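PDB 4ZAD: ferulic acid decarboxylase 1 from Candida dubliniensis, which catalyses prenylated-FMN-dependent decarboxylation of aromatic alpha,beta-unsaturated acids, probably ferulic, p-coumaric and cinnamic acid among them, to the corresponding vinyl compounds. Local coordinates for residues C491-N494 and V500-K503; V121-S126 and K256-D261; K17-L22 and L93-P98. All blocks are in the same frame, centred on the assembly; numbering follows the deposited sequence.

Contact 1. Residues C491-N494 and V500-K503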
loop_
_atom_site.group_PDB
_atom_site.type_symbol
_atom_site.label_atom_id
_atom_site.label_comp_id
_atom_site.label_asym_id
_atom_site.label_seq_id
_atom_site.Cartn_x
_atom_site.Cartn_y
_atom_site.Cartn_z
ATOM N N CYS A 491 2.176 -7.806 -15.997
ATOM C CA CYS A 491 3.374 -8.629 -15.858
ATOM C C CYS A 491 3.492 -9.276 -14.483
ATOM O O CYS A 491 4.418 -9.022 -13.704
ATOM C CB CYS A 491 4.597 -7.787 -16.197
ATOM S SG CYS A 491 4.556 -7.224 -17.935
ATOM N N ASN A 492 2.528 -10.125 -14.197
ATOM C CA ASN A 492 2.639 -11.042 -13.079
ATOM C C ASN A 492 2.363 -12.410 -13.637
ATOM O O ASN A 492 2.123 -12.519 -14.869
ATOM C CB ASN A 492 1.711 -10.652 -11.913
ATOM C CG ASN A 492 0.293 -10.427 -12.331
ATOM O OD1 ASN A 492 -0.121 -10.828 -13.420
ATOM N ND2 ASN A 492 -0.479 -9.816 -11.451
ATOM N N PHE A 493 2.438 -13.443 -12.792
ATOM C CA PHE A 493 2.175 -14.812 -13.250
ATOM C C PHE A 493 0.752 -14.987 -13.774
ATOM O O PHE A 493 0.531 -15.662 -14.767
ATOM C CB PHE A 493 2.409 -15.785 -12.112
ATOM C CG PHE A 493 2.052 -17.204 -12.431
ATOM C CD1 PHE A 493 2.875 -17.994 -13.214
ATOM C CD2 PHE A 493 0.913 -17.763 -11.912
ATOM C CE1 PHE A 493 2.539 -19.338 -13.503
ATOM C CE2 PHE A 493 0.561 -19.104 -12.211
ATOM C CZ PHE A 493 1.385 -19.877 -13.005
ATOM N N ASN A 494 -0.221 -14.398 -13.075
ATOM C CA ASN A 494 -1.614 -14.537 -13.449
ATOM C C ASN A 494 -1.874 -13.848 -14.782
ATOM O O ASN A 494 -2.901 -14.056 -15.387
ATOM C CB ASN A 494 -2.549 -13.978 -12.357
ATOM C CG ASN A 494 -2.762 -14.951 -11.192
ATOM O OD1 ASN A 494 -2.695 -16.162 -11.381
ATOM N ND2 ASN A 494 -3.059 -14.422 -9.987
ATOM N N VAL A 500 -0.344 -21.323 -20.753
ATOM C CA VAL A 500 0.914 -21.318 -20.031
ATOM C C VAL A 500 0.640 -21.460 -18.562
ATOM O O VAL A 500 1.166 -22.355 -17.935
ATOM C CB VAL A 500 1.770 -20.044 -20.307
ATOM C CG1 VAL A 500 2.967 -19.990 -19.361
ATOM C CG2 VAL A 500 2.262 -20.026 -21.784
ATOM N N LYS A 501 -0.216 -20.622 -18.009
ATOM C CA LYS A 501 -0.506 -20.739 -16.581
ATOM C C LYS A 501 -0.923 -22.155 -16.206
ATOM O O LYS A 501 -0.482 -22.647 -15.172
ATOM C CB LYS A 501 -1.586 -19.757 -16.093
ATOM C CG LYS A 501 -1.215 -18.305 -16.236
ATOM C CD LYS A 501 -2.250 -17.377 -15.607
ATOM C CE LYS A 501 -3.533 -17.333 -16.382
ATOM N NZ LYS A 501 -4.454 -16.280 -15.860
ATOM N N ASN A 502 -1.750 -22.800 -17.037
ATOM C CA ASN A 502 -2.322 -24.101 -16.690
ATOM C C ASN A 502 -1.264 -25.196 -16.682
ATOM O O ASN A 502 -1.258 -26.052 -15.814
ATOM C CB ASN A 502 -3.468 -24.516 -17.639
ATOM C CG ASN A 502 -4.692 -23.565 -17.599
ATOM O OD1 ASN A 502 -4.768 -22.604 -16.804
ATOM N ND2 ASN A 502 -5.658 -23.838 -18.471
ATOM N N LYS A 503 -0.381 -25.184 -17.666
ATOM C CA LYS A 503 0.696 -26.174 -17.723
ATOM C C LYS A 503 1.613 -25.970 -16.536
ATOM O O LYS A 503 1.941 -26.903 -15.850
ATOM C CB LYS A 503 1.475 -26.066 -19.042
ATOM C CG LYS A 503 2.493 -27.202 -19.295
ATOM C CD LYS A 503 3.382 -26.871 -20.498
ATOM C CE LYS A 503 4.351 -27.989 -20.843
ATOM N NZ LYS A 503 5.531 -27.519 -21.616
#
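Asn494 and Lys501 bring the two backbones closest, with their CA atoms 7.0 Å apart, where the irregular segment 491-494 passes beside one turn of helix 498-506. The gap is bridged mainly by Lys501, whose side chain sets out toward the loop and runs alongside the carbonyls of Phe493 and Asn494. Its aliphatic part makes the first touch: Lys501 CD lies 3.4 Å from Phe493 O. A bend at chi3 then turns the chain end to Asn494, and Lys501 NZ donates a hydrogen bond of 2.8 Å to Asn494 O. The ammonium meets this oxygen at a C=O...N angle of 135° and tilted 27° from the carbonyl plane, so the approach is oblique. The same NZ forms a salt bridge with Glu498 at the start of the helix, giving the charge two anchors, one on the loop and one on its own helix.

Phe493 supplies the apolar half. With CG anti to the backbone N (chi1 175°), its ring reaches across to the helix and takes Lys501 CG over one face, while Phe493 CZ comes within 4.3 Å of Lys501 CB. Five residues separate the two segments, so the contact folds the loop against the helix that follows it, near the C-terminus. The Phe493 side chain also touches Ile504 and Ser505 one turn on along helix 498-506. On the dimer side, helix 34-45 of the second subunit packs Lys41 on Phe493, accepts a hydrogen bond from Phe493 N at Glu44 and pairs Glu34 with Lys503.

Contact 2. Residues V121-S126 and K256-D261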
loop_
_atom_site.group_PDB
_atom_site.type_symbol
_atom_site.label_atom_id
_atom_site.label_comp_id
_atom_site.label_asym_id
_atom_site.label_seq_id
_atom_site.Cartn_x
_atom_site.Cartn_y
_atom_site.Cartn_z
ATOM N N VAL A 121 -43.375 -4.773 20.980
ATOM C CA VAL A 121 -43.758 -5.934 21.771
ATOM C C VAL A 121 -43.719 -5.559 23.262
ATOM O O VAL A 121 -43.210 -4.493 23.626
ATOM C CB VAL A 121 -42.797 -7.092 21.526
ATOM C CG1 VAL A 121 -42.564 -7.269 20.038
ATOM C CG2 VAL A 121 -41.475 -6.837 22.277
ATOM N N PRO A 122 -44.275 -6.428 24.133
ATOM C CA PRO A 122 -44.345 -6.047 25.542
ATOM C C PRO A 122 -43.012 -6.204 26.245
ATOM O O PRO A 122 -42.180 -6.994 25.801
ATOM C CB PRO A 122 -45.373 -7.005 26.133
ATOM C CG PRO A 122 -45.572 -8.094 25.121
ATOM C CD PRO A 122 -45.122 -7.596 23.808
ATOM N N ASN A 123 -42.854 -5.462 27.348
ATOM C CA ASN A 123 -41.603 -5.349 28.083
ATOM C C ASN A 123 -41.001 -6.689 28.501
ATOM O O ASN A 123 -39.777 -6.785 28.642
ATOM C CB ASN A 123 -41.779 -4.421 29.292
ATOM C CG ASN A 123 -41.864 -2.935 28.895
ATOM O OD1 ASN A 123 -42.053 -2.583 27.730
ATOM N ND2 ASN A 123 -41.719 -2.056 29.884
ATOM N N ASP A 124 -41.836 -7.719 28.674
ATOM C CA ASP A 124 -41.325 -9.044 29.056
ATOM C C ASP A 124 -40.762 -9.877 27.890
ATOM O O ASP A 124 -40.196 -10.966 28.105
ATOM C CB ASP A 124 -42.327 -9.861 29.909
ATOM C CG ASP A 124 -43.629 -10.204 29.180
ATOM O OD1 ASP A 124 -43.583 -10.738 28.043
ATOM O OD2 ASP A 124 -44.701 -9.939 29.775
ATOM N N GLN A 125 -40.856 -9.375 26.668
ATOM C CA GLN A 125 -40.090 -10.004 25.602
ATOM C C GLN A 125 -38.656 -9.438 25.449
ATOM O O GLN A 125 -37.908 -9.891 24.591
ATOM C CB GLN A 125 -40.875 -9.981 24.290
ATOM C CG GLN A 125 -42.136 -10.875 24.310
ATOM C CD GLN A 125 -42.717 -11.066 22.913
ATOM O OE1 GLN A 125 -41.970 -11.297 21.932
ATOM N NE2 GLN A 125 -44.056 -10.937 22.800
ATOM N N SER A 126 -38.276 -8.475 26.290
ATOM C CA SER A 126 -36.952 -7.864 26.250
ATOM C C SER A 126 -36.154 -8.223 27.494
ATOM O O SER A 126 -36.542 -7.887 28.608
ATOM C CB SER A 126 -37.072 -6.329 26.176
ATOM O OG SER A 126 -35.819 -5.677 26.400
ATOM N N LYS A 256 -40.858 0.138 24.309
ATOM C CA LYS A 256 -40.820 1.525 24.748
ATOM C C LYS A 256 -39.881 1.735 25.937
ATOM O O LYS A 256 -39.806 0.922 26.848
ATOM C CB LYS A 256 -42.230 1.971 25.113
ATOM C CG LYS A 256 -42.418 3.475 25.268
ATOM C CD LYS A 256 -43.766 3.795 25.966
ATOM C CE LYS A 256 -43.661 4.915 27.073
ATOM N NZ LYS A 256 -42.850 4.569 28.250
ATOM N N CYS A 257 -39.158 2.844 25.944
ATOM C CA CYS A 257 -38.353 3.181 27.130
ATOM C C CYS A 257 -39.196 3.278 28.422
ATOM O O CYS A 257 -40.415 3.430 28.363
ATOM C CB CYS A 257 -37.592 4.485 26.902
ATOM S SG CYS A 257 -36.261 4.327 25.720
ATOM N N GLU A 258 -38.540 3.218 29.584
ATOM C CA GLU A 258 -39.208 3.561 30.845
ATOM C C GLU A 258 -39.544 5.025 31.049
ATOM O O GLU A 258 -40.600 5.316 31.602
ATOM C CB GLU A 258 -38.413 3.112 32.044
ATOM C CG GLU A 258 -38.300 1.614 32.183
ATOM C CD GLU A 258 -39.634 0.841 32.178
ATOM O OE1 GLU A 258 -40.597 1.185 32.932
ATOM O OE2 GLU A 258 -39.676 -0.154 31.430
ATOM N N THR A 259 -38.682 5.947 30.631
ATOM C CA THR A 259 -38.837 7.382 30.985
ATOM C C THR A 259 -38.950 8.349 29.812
ATOM O O THR A 259 -38.994 9.566 30.037
ATOM C CB THR A 259 -37.622 7.894 31.808
ATOM O OG1 THR A 259 -36.459 7.915 30.961
ATOM C CG2 THR A 259 -37.378 7.028 33.065
ATOM N N ASN A 260 -38.929 7.846 28.572
ATOM C CA ASN A 260 -39.436 8.620 27.442
ATOM C C ASN A 260 -40.212 7.693 26.536
ATOM O O ASN A 260 -40.353 6.529 26.888
ATOM C CB ASN A 260 -38.346 9.435 26.721
ATOM C CG ASN A 260 -37.182 8.596 26.223
ATOM O OD1 ASN A 260 -37.324 7.816 25.260
ATOM N ND2 ASN A 260 -36.000 8.783 26.853
ATOM N N ASP A 261 -40.766 8.214 25.429
ATOM C CA ASP A 261 -41.572 7.428 24.478
ATOM C C ASP A 261 -40.747 6.950 23.273
ATOM O O ASP A 261 -41.303 6.570 22.251
ATOM C CB ASP A 261 -42.782 8.234 23.944
ATOM C CG ASP A 261 -43.783 8.680 25.050
ATOM O OD1 ASP A 261 -43.900 8.030 26.114
ATOM O OD2 ASP A 261 -44.472 9.711 24.816
HETATM O O HOH W 1 -43.203 -2.189 25.422
#
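Asn123 and Glu258 meet with their flat end groups steeply turned against each other, the amide and carboxylate planes 77° apart. They join two surface loops of the Rift-related domain, part of the FMN-binding clan: a short 3-10 turn at 123-125, and the turn that follows strand 253-256. Asn123 ND2 comes to 3.2 Å from Glu258 OE2, but the N-H is poorly directed, so no hydrogen bond forms. Glu258 reaches it through a bend at chi2 (-54°) that folds its carboxylate back toward the 3-10 turn. The firmer partner of this carboxylate is Lys129, just beyond the first loop, which bonds twice to the second: a salt bridge to Glu258 OE2 and a hydrogen bond to Lys256 O.

The other end of the Asn123 amide is held by water. One molecule donates to Asn123 OD1 at 2.6 Å and to Val121 O at 2.9 Å, and accepts a weak bond from Lys256 N across the contact. Direct burial between the two segments is small, 98 Å². Beside them Val121 pairs with Val254 through the backbone, and Val121, Asn123 and Ser126 pack on Val255 of strand 253-256. The Lys256 side chain leads away from this meeting and curls over its own turn, where Lys256 NZ donates to Cys257 O at 2.7 Å, the C=O...N angle being 162°.

Contact 3. Residues K17-L22 and L93-P98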
loop_
_atom_site.group_PDB
_atom_site.type_symbol
_atom_site.label_atom_id
_atom_site.label_comp_id
_atom_site.label_asym_id
_atom_site.label_seq_id
_atom_site.Cartn_x
_atom_site.Cartn_y
_atom_site.Cartn_z
ATOM N N LYS A 17 -18.245 -18.211 18.729
ATOM C CA LYS A 17 -17.799 -19.297 19.589
ATOM C C LYS A 17 -17.860 -20.611 18.809
ATOM O O LYS A 17 -16.876 -21.361 18.765
ATOM C CB LYS A 17 -18.692 -19.361 20.837
ATOM C CG LYS A 17 -18.024 -19.813 22.116
ATOM N N ASN A 18 -18.984 -20.884 18.152
ATOM C CA ASN A 18 -19.083 -22.126 17.337
ATOM C C ASN A 18 -18.027 -22.157 16.227
ATOM O O ASN A 18 -17.553 -23.244 15.855
ATOM C CB ASN A 18 -20.495 -22.371 16.731
ATOM C CG ASN A 18 -21.584 -22.544 17.794
ATOM O OD1 ASN A 18 -21.301 -22.891 18.946
ATOM N ND2 ASN A 18 -22.822 -22.275 17.419
ATOM N N GLU A 19 -17.646 -20.986 15.711
ATOM C CA GLU A 19 -16.760 -20.957 14.553
ATOM C C GLU A 19 -15.306 -20.968 14.969
ATOM O O GLU A 19 -14.414 -21.136 14.127
ATOM C CB GLU A 19 -17.096 -19.785 13.623
ATOM C CG GLU A 19 -18.225 -20.157 12.635
ATOM C CD GLU A 19 -18.641 -19.040 11.667
ATOM O OE1 GLU A 19 -17.961 -17.974 11.630
ATOM O OE2 GLU A 19 -19.668 -19.253 10.962
ATOM N N GLY A 20 -15.073 -20.822 16.277
ATOM C CA GLY A 20 -13.710 -20.791 16.828
ATOM C C GLY A 20 -13.076 -19.414 16.726
ATOM O O GLY A 20 -11.852 -19.279 16.700
ATOM N N ASP A 21 -13.924 -18.399 16.683
ATOM C CA ASP A 21 -13.478 -17.046 16.498
ATOM C C ASP A 21 -13.772 -16.159 17.702
ATOM O O ASP A 21 -13.814 -14.956 17.583
ATOM C CB ASP A 21 -14.147 -16.515 15.254
ATOM C CG ASP A 21 -13.569 -15.240 14.788
ATOM O OD1 ASP A 21 -12.351 -15.045 14.914
ATOM O OD2 ASP A 21 -14.352 -14.435 14.262
ATOM N N LEU A 22 -13.927 -16.787 18.867
ATOM C CA LEU A 22 -14.118 -16.109 20.164
ATOM C C LEU A 22 -13.277 -16.741 21.311
ATOM O O LEU A 22 -13.290 -17.959 21.520
ATOM C CB LEU A 22 -15.584 -16.171 20.552
ATOM C CG LEU A 22 -15.936 -15.307 21.750
ATOM C CD1 LEU A 22 -16.081 -13.843 21.316
ATOM C CD2 LEU A 22 -17.203 -15.835 22.373
ATOM N N LEU A 93 -25.601 -13.496 7.340
ATOM C CA LEU A 93 -25.262 -14.144 6.083
ATOM C C LEU A 93 -24.309 -15.282 6.373
ATOM O O LEU A 93 -23.826 -15.414 7.486
ATOM C CB LEU A 93 -24.561 -13.152 5.151
ATOM C CG LEU A 93 -25.248 -11.847 4.729
ATOM C CD1 LEU A 93 -24.233 -10.971 4.065
ATOM C CD2 LEU A 93 -26.407 -12.124 3.777
ATOM N N ASP A 94 -24.026 -16.093 5.356
ATOM C CA ASP A 94 -22.987 -17.111 5.438
ATOM C C ASP A 94 -21.686 -16.402 5.768
ATOM O O ASP A 94 -21.322 -15.435 5.118
ATOM C CB ASP A 94 -22.874 -17.892 4.122
ATOM C CG ASP A 94 -21.780 -19.006 4.163
ATOM O OD1 ASP A 94 -20.624 -18.724 4.516
ATOM O OD2 ASP A 94 -22.074 -20.167 3.815
ATOM N N SER A 95 -20.989 -16.884 6.795
ATOM C CA SER A 95 -19.775 -16.204 7.259
ATOM C C SER A 95 -18.659 -16.116 6.212
ATOM O O SER A 95 -17.787 -15.268 6.329
ATOM C CB SER A 95 -19.262 -16.818 8.573
ATOM O OG SER A 95 -19.111 -18.214 8.498
ATOM N N GLN A 96 -18.691 -16.966 5.184
ATOM C CA GLN A 96 -17.705 -16.876 4.100
ATOM C C GLN A 96 -18.094 -15.869 3.020
ATOM O O GLN A 96 -17.352 -15.650 2.049
ATOM C CB GLN A 96 -17.426 -18.252 3.489
ATOM C CG GLN A 96 -17.056 -19.318 4.523
ATOM C CD GLN A 96 -15.997 -18.825 5.460
ATOM O OE1 GLN A 96 -14.852 -18.614 5.052
ATOM N NE2 GLN A 96 -16.370 -18.610 6.719
ATOM N N THR A 97 -19.235 -15.228 3.193
ATOM C CA THR A 97 -19.616 -14.167 2.297
ATOM C C THR A 97 -18.551 -13.076 2.274
ATOM O O THR A 97 -18.326 -12.418 3.276
ATOM C CB THR A 97 -20.962 -13.590 2.685
ATOM O OG1 THR A 97 -21.901 -14.663 2.757
ATOM C CG2 THR A 97 -21.412 -12.578 1.648
ATOM N N PRO A 98 -17.874 -12.897 1.134
ATOM C CA PRO A 98 -16.846 -11.891 1.091
ATOM C C PRO A 98 -17.433 -10.501 0.978
ATOM O O PRO A 98 -18.627 -10.345 0.686
ATOM C CB PRO A 98 -16.051 -12.238 -0.178
ATOM C CG PRO A 98 -16.786 -13.319 -0.872
ATOM C CD PRO A 98 -18.058 -13.556 -0.167
#
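Glu19 and Ser95 are the two residues that touch here, and their whole meeting takes place at the end groups. Ser95 OG donates to Glu19 OE2 at 2.7 Å, and Ser95 CB stands 3.4 Å from the same OE2, so the serine side chain abuts the carboxylate. The hydroxyl arrives from above the carboxylate plane, 38° out of it. Glu19 gets there by an extended chain beyond CG (chi2 180°), which spans a separation of 9.2 Å between Glu19 CA and Ser95 CA. This is the close side: Ser95 is buried, its side chain lying against Ala85 and Leu89 of helix 85-90.

The open side is formed by the exposed residues Asn18, Gly20, Asp94 and Gln96; there the segments diverge, and only 75 Å² is buried between them overall. Helix 9-19 ends in a Schellman motif, Gly20 taking positive phi and its N bonding back to Lys17 O. Opposite it, Asp94 to Thr97 make a type I turn braced by its own bonds and held from outside by Asn82: Gln96 N donates to Asp94 OD1 at 2.7 Å, an Asx turn, while Asp94 O accepts from both Thr97 N and Thr97 OG1. Gln96 NE2 donates to Ser95 OG at 3.3 Å, nearly in the plane of its amide. Pro98 then takes the N-cap position of helix 99-108.

The serine hydroxyl thus accepts from Gln96 and donates to Glu19. The other carboxylate oxygen, Glu19 OE1, forms a salt bridge with Arg78, which also pairs with Asp21. Two different donors on its two oxygens imply that Glu19 is restrained in rotation and probably kept ionised, linking the helix end to the turn by polar bonds rather than by apolar burial.

In the fold
None of the three contacts is a hydrophobic core. Contact 2 lies at the surface, while contacts 1 and 3 are partly buried, each with one buried residue among those that touch. Contact 1 is local, folding a loop onto the helix that follows it, and is the one whose segments touch the second subunit; it lies on the opposite side of the chain's centre from contact 2, about 62 Å between centres. Contacts 2 and 3 join distant parts of the sequence, within the Rift-related and N-terminal domains respectively. Their chemistry differs accordingly: lysine-to-carbonyl bonding with ring packing in contact 1, a bridging water and an outside lysine in contact 2, and a direct hydroxyl-carboxylate bond in contact 3.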